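Local coordinates for protein Emp47p (form1) (PDB 2A6Y) that serves as a membrane cargo receptor of the yeast secretory pathway, probably binding glycoproteins through its lectin-like domain and required for exit of Emp46p from the endoplasmic reticulum, at residues 25-30 with 41-46; 87-92 with 218-223; 111-116 with 245-250. All coordinates share one frame; numbering follows the deposited sequence.

Interaction 1 (25-30 with 41-46); sequences NTRKVP and LEEGRI
L41 and E43 reach from the 41-46 hairpin to the 25-30 loop in two different ways, one with a methyl group and the other with a carboxylate. The leucine side chain extends toward the loop, CG anti to the backbone N, and its second torsion turns CD2 onto the loop backbone: L41 CD2 stands 3.3 Å from T26 O and touches the main chain of R27 and K28. V29 and L41 lie side by side with their side chains pointing opposite ways, V29 CG2 resting on L41 CB at 4.0 Å. A branched but flexible leucine suits this place, since a single methyl can cover several backbone groups.

Strands 40-42 and 45-47 form a tight beta hairpin at the edge of one sheet of the legume-lectin-like sandwich, joined by a type II turn from E42 to R45; G44 takes the positive phi that such a turn asks for. At the turn, E43 bends at its second torsion and brings its carboxylate across to the loop. E43 OE2 accepts a nearly straight bond from N25 N (3.0 Å, 170°), the donor lying on the syn side but 27° out of the carboxylate plane. E43 OE1 meets R27 NH2 at 3.2 Å in a salt bridge whose hydrogen bond is weak and bent, with the guanidinium and carboxylate planes 59° apart; R27 is poorly ordered. One water joins loop and turn backbone to backbone, bridging T26 O and E42 O at 2.7 Å from each.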
# COMPACT_ATOMS: atom_id res chain seq x y z
N ASN A 25 -13.83 -8.31 -16.77
CA ASN A 25 -15.06 -7.88 -17.42
C ASN A 25 -15.81 -6.82 -16.63
O ASN A 25 -17.03 -6.72 -16.52
CB ASN A 25 -15.98 -9.09 -17.67
CG ASN A 25 -17.14 -8.63 -18.53
OD1 ASN A 25 -16.89 -7.85 -19.44
ND2 ASN A 25 -18.35 -9.07 -18.20
N THR A 26 -15.04 -5.94 -15.98
CA THR A 26 -15.67 -4.89 -15.17
C THR A 26 -15.49 -3.58 -15.92
O THR A 26 -14.40 -3.20 -16.34
CB THR A 26 -15.12 -4.79 -13.74
OG1 THR A 26 -15.94 -5.55 -12.85
CG2 THR A 26 -15.22 -3.36 -13.23
N ARG A 27 -16.62 -2.91 -16.11
CA ARG A 27 -16.50 -1.85 -17.11
C ARG A 27 -16.37 -0.53 -16.38
O ARG A 27 -16.07 0.49 -17.01
CB ARG A 27 -17.67 -1.91 -18.09
CG ARG A 27 -17.45 -1.19 -19.41
CD ARG A 27 -16.92 -2.03 -20.55
NE ARG A 27 -16.03 -3.08 -20.08
CZ ARG A 27 -15.29 -3.94 -20.76
NH1 ARG A 27 -15.27 -3.95 -22.09
NH2 ARG A 27 -14.55 -4.82 -20.09
N LYS A 28 -16.54 -0.52 -15.05
CA LYS A 28 -16.26 0.73 -14.37
C LYS A 28 -15.52 0.48 -13.06
O LYS A 28 -15.62 -0.62 -12.49
CB LYS A 28 -17.57 1.43 -14.02
CG LYS A 28 -17.96 1.02 -12.60
CD LYS A 28 -18.70 2.17 -11.92
CE LYS A 28 -19.02 1.92 -10.45
NZ LYS A 28 -19.64 3.13 -9.84
N VAL A 29 -14.80 1.51 -12.57
CA VAL A 29 -14.19 1.35 -11.24
C VAL A 29 -15.23 1.01 -10.19
O VAL A 29 -16.25 1.71 -10.16
CB VAL A 29 -13.47 2.65 -10.89
CG1 VAL A 29 -12.98 2.62 -9.45
CG2 VAL A 29 -12.28 2.84 -11.85
N PRO A 30 -15.06 -0.03 -9.38
CA PRO A 30 -16.03 -0.35 -8.34
C PRO A 30 -16.37 0.88 -7.52
O PRO A 30 -15.48 1.67 -7.21
CB PRO A 30 -15.26 -1.38 -7.50
CG PRO A 30 -14.41 -2.11 -8.53
CD PRO A 30 -13.92 -0.97 -9.41
N LEU A 41 -8.93 2.06 -15.19
CA LEU A 41 -9.39 0.69 -15.22
C LEU A 41 -9.12 0.14 -16.61
O LEU A 41 -9.60 0.72 -17.60
CB LEU A 41 -10.86 0.59 -14.85
CG LEU A 41 -11.47 -0.82 -14.93
CD1 LEU A 41 -10.89 -1.72 -13.86
CD2 LEU A 41 -12.98 -0.69 -14.80
N GLU A 42 -8.36 -0.97 -16.65
CA GLU A 42 -8.24 -1.70 -17.91
C GLU A 42 -8.74 -3.12 -17.67
O GLU A 42 -9.19 -3.48 -16.57
CB GLU A 42 -6.79 -1.64 -18.39
CG GLU A 42 -6.23 -0.22 -18.46
CD GLU A 42 -6.99 0.58 -19.50
OE1 GLU A 42 -7.54 0.00 -20.46
OE2 GLU A 42 -6.99 1.81 -19.36
N GLU A 43 -8.67 -3.97 -18.69
CA GLU A 43 -9.28 -5.30 -18.57
C GLU A 43 -8.58 -6.09 -17.48
O GLU A 43 -7.38 -6.31 -17.55
CB GLU A 43 -9.25 -6.02 -19.92
CG GLU A 43 -9.72 -7.45 -19.81
CD GLU A 43 -11.18 -7.59 -19.43
OE1 GLU A 43 -11.96 -6.76 -19.98
OE2 GLU A 43 -11.52 -8.51 -18.65
N GLY A 44 -9.34 -6.49 -16.47
CA GLY A 44 -8.81 -7.26 -15.37
C GLY A 44 -7.93 -6.56 -14.37
O GLY A 44 -7.53 -7.25 -13.40
N ARG A 45 -7.58 -5.28 -14.53
CA ARG A 45 -6.71 -4.69 -13.50
C ARG A 45 -6.80 -3.16 -13.60
O ARG A 45 -7.12 -2.64 -14.68
CB ARG A 45 -5.28 -5.17 -13.66
CG ARG A 45 -4.52 -4.50 -14.79
CD ARG A 45 -4.76 -5.11 -16.14
NE ARG A 45 -3.76 -4.64 -17.13
CZ ARG A 45 -4.01 -4.53 -18.43
NH1 ARG A 45 -5.22 -4.88 -18.87
NH2 ARG A 45 -3.10 -4.10 -19.30
N ILE A 46 -6.53 -2.50 -12.48
CA ILE A 46 -6.32 -1.06 -12.49
C ILE A 46 -4.84 -0.79 -12.74
O ILE A 46 -3.98 -1.33 -12.07
CB ILE A 46 -6.83 -0.40 -11.17
CG1 ILE A 46 -8.36 -0.40 -11.20
CG2 ILE A 46 -6.27 1.00 -11.02
CD1 ILE A 46 -9.15 -0.06 -10.00
O HOH W 1 -11.82 -4.12 -16.57
O HOH W 2 -11.93 -5.13 -21.92

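Interaction 2 (87-92 with 218-223)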
# COMPACT_ATOMS: atom_id res chain seq x y z
N GLY A 87 10.98 5.23 -9.41
CA GLY A 87 9.56 4.93 -9.27
C GLY A 87 9.29 4.16 -7.98
O GLY A 87 10.21 3.83 -7.21
N GLY A 88 8.02 3.82 -7.78
CA GLY A 88 7.71 2.93 -6.64
C GLY A 88 6.20 2.89 -6.49
O GLY A 88 5.46 3.74 -7.03
N ILE A 89 5.77 1.90 -5.70
CA ILE A 89 4.34 1.75 -5.37
C ILE A 89 4.24 1.72 -3.84
O ILE A 89 5.01 1.03 -3.17
CB ILE A 89 3.77 0.51 -6.05
CG1 ILE A 89 2.28 0.29 -5.69
CG2 ILE A 89 4.56 -0.77 -5.77
CD1 ILE A 89 1.64 -0.71 -6.63
N SER A 90 3.26 2.47 -3.32
CA SER A 90 3.10 2.65 -1.88
C SER A 90 1.69 2.21 -1.49
O SER A 90 0.72 2.68 -2.12
CB SER A 90 3.29 4.09 -1.37
OG SER A 90 4.63 4.46 -1.48
N PHE A 91 1.61 1.39 -0.47
CA PHE A 91 0.33 0.98 0.11
C PHE A 91 0.14 1.70 1.43
O PHE A 91 1.06 1.68 2.25
CB PHE A 91 0.33 -0.56 0.32
CG PHE A 91 0.51 -1.31 -1.00
CD1 PHE A 91 -0.51 -1.71 -1.82
CD2 PHE A 91 1.81 -1.60 -1.41
CE1 PHE A 91 -0.32 -2.38 -3.03
CE2 PHE A 91 2.04 -2.28 -2.61
CZ PHE A 91 0.97 -2.67 -3.42
N TRP A 92 -1.02 2.33 1.65
CA TRP A 92 -1.20 3.21 2.78
C TRP A 92 -2.30 2.73 3.73
O TRP A 92 -3.34 2.20 3.32
CB TRP A 92 -1.64 4.57 2.25
CG TRP A 92 -0.73 5.19 1.23
CD1 TRP A 92 -0.79 5.07 -0.13
CD2 TRP A 92 0.41 6.02 1.52
NE1 TRP A 92 0.24 5.80 -0.73
CE2 TRP A 92 0.99 6.39 0.28
CE3 TRP A 92 1.00 6.51 2.72
CZ2 TRP A 92 2.12 7.21 0.18
CZ3 TRP A 92 2.13 7.33 2.63
CH2 TRP A 92 2.67 7.66 1.37
N PHE A 218 2.73 -0.21 -12.92
CA PHE A 218 2.25 -0.87 -11.74
C PHE A 218 0.74 -1.11 -11.86
O PHE A 218 -0.01 -0.22 -12.20
CB PHE A 218 2.53 0.01 -10.52
CG PHE A 218 4.00 0.16 -10.21
CD1 PHE A 218 4.65 -0.88 -9.55
CD2 PHE A 218 4.69 1.31 -10.58
CE1 PHE A 218 5.99 -0.75 -9.25
CE2 PHE A 218 6.06 1.40 -10.28
CZ PHE A 218 6.69 0.37 -9.60
N GLU A 219 0.35 -2.37 -11.59
CA GLU A 219 -1.02 -2.84 -11.77
C GLU A 219 -1.59 -3.43 -10.50
O GLU A 219 -0.88 -4.13 -9.77
CB GLU A 219 -1.07 -3.95 -12.85
CG GLU A 219 -0.55 -3.44 -14.22
CD GLU A 219 -0.69 -4.51 -15.30
OE1 GLU A 219 -0.50 -5.70 -14.98
OE2 GLU A 219 -1.00 -4.14 -16.46
N ILE A 220 -2.87 -3.16 -10.27
CA ILE A 220 -3.60 -3.71 -9.13
C ILE A 220 -4.69 -4.65 -9.61
O ILE A 220 -5.53 -4.23 -10.42
CB ILE A 220 -4.23 -2.60 -8.27
CG1 ILE A 220 -3.25 -1.56 -7.74
CG2 ILE A 220 -5.06 -3.17 -7.10
CD1 ILE A 220 -2.19 -2.13 -6.83
N PHE A 221 -4.68 -5.89 -9.09
CA PHE A 221 -5.66 -6.89 -9.54
C PHE A 221 -6.83 -7.09 -8.59
O PHE A 221 -7.94 -7.45 -8.99
CB PHE A 221 -4.93 -8.24 -9.75
CG PHE A 221 -4.10 -8.20 -11.02
CD1 PHE A 221 -4.57 -8.69 -12.23
CD2 PHE A 221 -2.82 -7.67 -11.03
CE1 PHE A 221 -3.83 -8.67 -13.38
CE2 PHE A 221 -2.08 -7.65 -12.19
CZ PHE A 221 -2.57 -8.12 -13.36
N LYS A 222 -6.59 -6.89 -7.29
CA LYS A 222 -7.52 -7.33 -6.25
C LYS A 222 -7.05 -6.78 -4.92
O LYS A 222 -5.86 -6.57 -4.70
CB LYS A 222 -7.55 -8.85 -6.15
CG LYS A 222 -8.58 -9.51 -5.27
CD LYS A 222 -8.66 -10.97 -5.66
CE LYS A 222 -9.74 -11.79 -4.97
NZ LYS A 222 -9.54 -13.25 -5.28
N MET A 223 -8.03 -6.59 -4.04
CA MET A 223 -7.69 -6.25 -2.66
C MET A 223 -8.79 -6.84 -1.78
O MET A 223 -9.95 -6.59 -2.07
CB MET A 223 -7.56 -4.73 -2.45
CG MET A 223 -7.03 -4.36 -1.07
SD MET A 223 -8.30 -4.40 0.21
CE MET A 223 -8.11 -2.88 1.04
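I89 and F218 make the main apolar contact between strands 88-92 and 218-223, which belong to the two facing sheets of the lectin beta sandwich. The segment axes come within 8.9 Å and run 35° apart, a spacing that side chains have to fill.

The aromatic part of the contact is a CH-pi interaction. I89 CB lies over one face of the F218 ring, 4.2 Å from its centroid and 23° off the normal, displaced toward the rim on the side of CD1 and CE1. The isoleucine methyl I89 CG2 lies above the plane just beyond that rim, 3.8 Å from F218 CE1. At the CE2-CZ end of the ring, on the same side of its plane, the backbone of G88 comes close, with F218 CE2 4.0 Å from G88 N, so the ring rests on main-chain atoms there.

Aliphatic contacts carry the interface further along the strands. The I89 chain is extended, with CG1 anti to the backbone N (chi1 178°), and this carries I89 CD1 forward to meet I220 CD1 at 4.1 Å. I220 starts out at a slant to the facing strand, but its bent chain lets I220 CD1 touch F91 as well, 4.2 Å from F91 CE1. Beta-branched isoleucines fit extended strands and offer methyls at several depths, while the phenylalanines span the gap between sheets. Around them, V204 and V119 touch I89, and F76 touches I220.

The contact between the two segments has no polar pairing; it rests on dispersion and, probably, on the exclusion of water, so it depends on matching shapes rather than on directional bonds.

Interaction 3 (111-116 with 245-250); sequences NYDGLQ and KLITKY. With SO4 (sulfate ion), chain C.
D113 OD1 takes two bonds from T248, joining the corner before strand 115-120 to the C-terminal segment that ends in strand 249-250; these strands lie in different sheets of the lectin sandwich. T248 N donates at 2.8 Å and 162° to the syn lone pair of D113 OD1. T248 OG1 donates to the same oxygen, D113 OD1, also at 2.8 Å, but from 38° above the carboxylate plane. Threonine suits the site because its hydroxyl, anti to the carbonyl carbon, lies beside its own N-H, and both can grip one acceptor.

The other carboxylate oxygen, D113 OD2, packs against I247, 3.6 Å from I247 CA, and accepts from Q95 NE2. That glutamine also donates to L246 O, so it ties the aspartate and the C-terminal segment together from a second shell. With three donors around it, the buried carboxylate is probably stabilised in its charged form.

G114 forms the corner at backbone angles that call for glycine, and G114 CA lies 3.3 Å from T248 OG1. At the far end of 111-116, N111 ND2 donates a nearly straight bond (171°) to O3 of a sulfate ion, probably from the crystallisation liquor, at 2.9 Å.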
# COMPACT_ATOMS: atom_id res chain seq x y z
N ASN A 111 2.94 13.77 4.71
CA ASN A 111 2.64 14.14 6.09
C ASN A 111 1.65 13.18 6.75
O ASN A 111 0.85 13.59 7.61
CB ASN A 111 2.08 15.56 6.13
CG ASN A 111 0.71 15.64 5.47
OD1 ASN A 111 0.38 14.90 4.53
ND2 ASN A 111 -0.09 16.60 6.00
N TYR A 112 1.73 11.89 6.41
CA TYR A 112 0.77 10.91 6.87
C TYR A 112 0.94 10.58 8.35
O TYR A 112 2.02 10.74 8.95
CB TYR A 112 0.89 9.62 6.03
CG TYR A 112 2.23 8.92 6.16
CD1 TYR A 112 2.32 7.82 7.03
CD2 TYR A 112 3.37 9.33 5.47
CE1 TYR A 112 3.51 7.13 7.19
CE2 TYR A 112 4.60 8.64 5.64
CZ TYR A 112 4.64 7.56 6.50
OH TYR A 112 5.82 6.88 6.70
N ASP A 113 -0.13 10.13 8.95
CA ASP A 113 -0.19 9.57 10.31
C ASP A 113 -0.57 8.11 10.18
O ASP A 113 -1.77 7.80 9.98
CB ASP A 113 -1.22 10.34 11.14
CG ASP A 113 -1.49 9.76 12.52
OD1 ASP A 113 -0.67 8.88 12.94
OD2 ASP A 113 -2.48 10.16 13.17
N GLY A 114 0.39 7.20 10.23
CA GLY A 114 0.12 5.79 10.10
C GLY A 114 1.26 5.08 9.38
O GLY A 114 2.42 5.30 9.70
N LEU A 115 0.88 4.19 8.45
CA LEU A 115 1.81 3.26 7.82
C LEU A 115 1.91 3.44 6.30
O LEU A 115 0.87 3.48 5.65
CB LEU A 115 1.34 1.83 8.08
CG LEU A 115 2.14 0.70 7.44
CD1 LEU A 115 3.54 0.57 8.01
CD2 LEU A 115 1.39 -0.62 7.63
N GLN A 116 3.15 3.50 5.83
CA GLN A 116 3.42 3.43 4.39
C GLN A 116 4.17 2.13 4.12
O GLN A 116 5.19 1.91 4.80
CB GLN A 116 4.24 4.61 3.92
CG GLN A 116 4.70 4.55 2.50
CD GLN A 116 5.86 5.44 2.12
OE1 GLN A 116 6.62 5.91 2.97
NE2 GLN A 116 6.04 5.72 0.81
N LYS A 245 -5.79 14.40 21.06
CA LYS A 245 -6.02 13.69 19.80
C LYS A 245 -4.91 12.67 19.58
O LYS A 245 -3.73 12.96 19.77
CB LYS A 245 -6.10 14.61 18.58
CG LYS A 245 -6.89 15.89 18.83
CD LYS A 245 -7.89 16.14 17.70
CE LYS A 245 -7.21 16.41 16.37
NZ LYS A 245 -8.17 16.51 15.23
N LEU A 246 -5.35 11.48 19.15
CA LEU A 246 -4.42 10.37 19.16
C LEU A 246 -3.81 10.17 17.78
O LEU A 246 -4.49 10.36 16.77
CB LEU A 246 -5.14 9.11 19.64
CG LEU A 246 -5.74 9.26 21.06
CD1 LEU A 246 -5.91 7.90 21.71
CD2 LEU A 246 -4.86 10.17 21.90
N ILE A 247 -2.54 9.81 17.82
CA ILE A 247 -1.72 9.62 16.60
C ILE A 247 -0.92 8.33 16.70
O ILE A 247 -0.75 7.79 17.80
CB ILE A 247 -0.76 10.79 16.39
CG1 ILE A 247 0.27 10.97 17.52
CG2 ILE A 247 -1.53 12.10 16.17
CD1 ILE A 247 1.16 12.18 17.32
N THR A 248 -0.48 7.87 15.54
CA THR A 248 0.34 6.65 15.52
C THR A 248 1.57 6.78 16.39
O THR A 248 2.21 7.84 16.39
CB THR A 248 0.73 6.37 14.06
OG1 THR A 248 -0.49 6.13 13.33
CG2 THR A 248 1.53 5.08 13.93
N LYS A 249 1.91 5.70 17.09
CA LYS A 249 3.07 5.68 17.95
C LYS A 249 3.96 4.50 17.58
O LYS A 249 3.48 3.47 17.12
CB LYS A 249 2.70 5.50 19.42
CG LYS A 249 2.08 6.75 20.04
CD LYS A 249 1.81 6.40 21.51
CE LYS A 249 1.81 4.88 21.64
NZ LYS A 249 1.14 4.29 22.84
N TYR A 250 5.23 4.69 17.82
CA TYR A 250 6.25 3.65 17.68
C TYR A 250 6.88 3.53 19.07
O TYR A 250 7.54 4.47 19.52
CB TYR A 250 7.30 4.03 16.65
CG TYR A 250 8.23 2.91 16.25
CD1 TYR A 250 7.79 1.87 15.47
CD2 TYR A 250 9.56 2.88 16.64
CE1 TYR A 250 8.60 0.83 15.07
CE2 TYR A 250 10.39 1.85 16.26
CZ TYR A 250 9.92 0.81 15.48
OH TYR A 250 10.78 -0.22 15.11
S SO4 C . -3.27 15.41 4.56
O1 SO4 C . -4.65 15.49 3.92
O2 SO4 C . -2.26 14.88 3.54
O3 SO4 C . -2.87 16.75 5.09
O4 SO4 C . -3.39 14.48 5.72

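Interaction 2 lies in the hydrophobic interior, whereas interaction 1 is at the surface; interaction 3 is largely buried but sits nearer the periphery, on the opposite side of the chain's centre from interaction 1. Chemistry follows place: apolar contacts alone in the middle, a buried carboxylate gripped by neutral donors in interaction 3, and a mix of methyl packing, charge and water in interaction 1. Shared sheets connect them. Strands 45-47 and 217-227 are neighbours, joined by the probable hydrogen bond from I220 N to I46 O and the R45-E219 salt bridge. In the other sheet, strands 88-95 and 115-120 bring interactions 2 and 3 together, where W92 packs on Y112 and Q116.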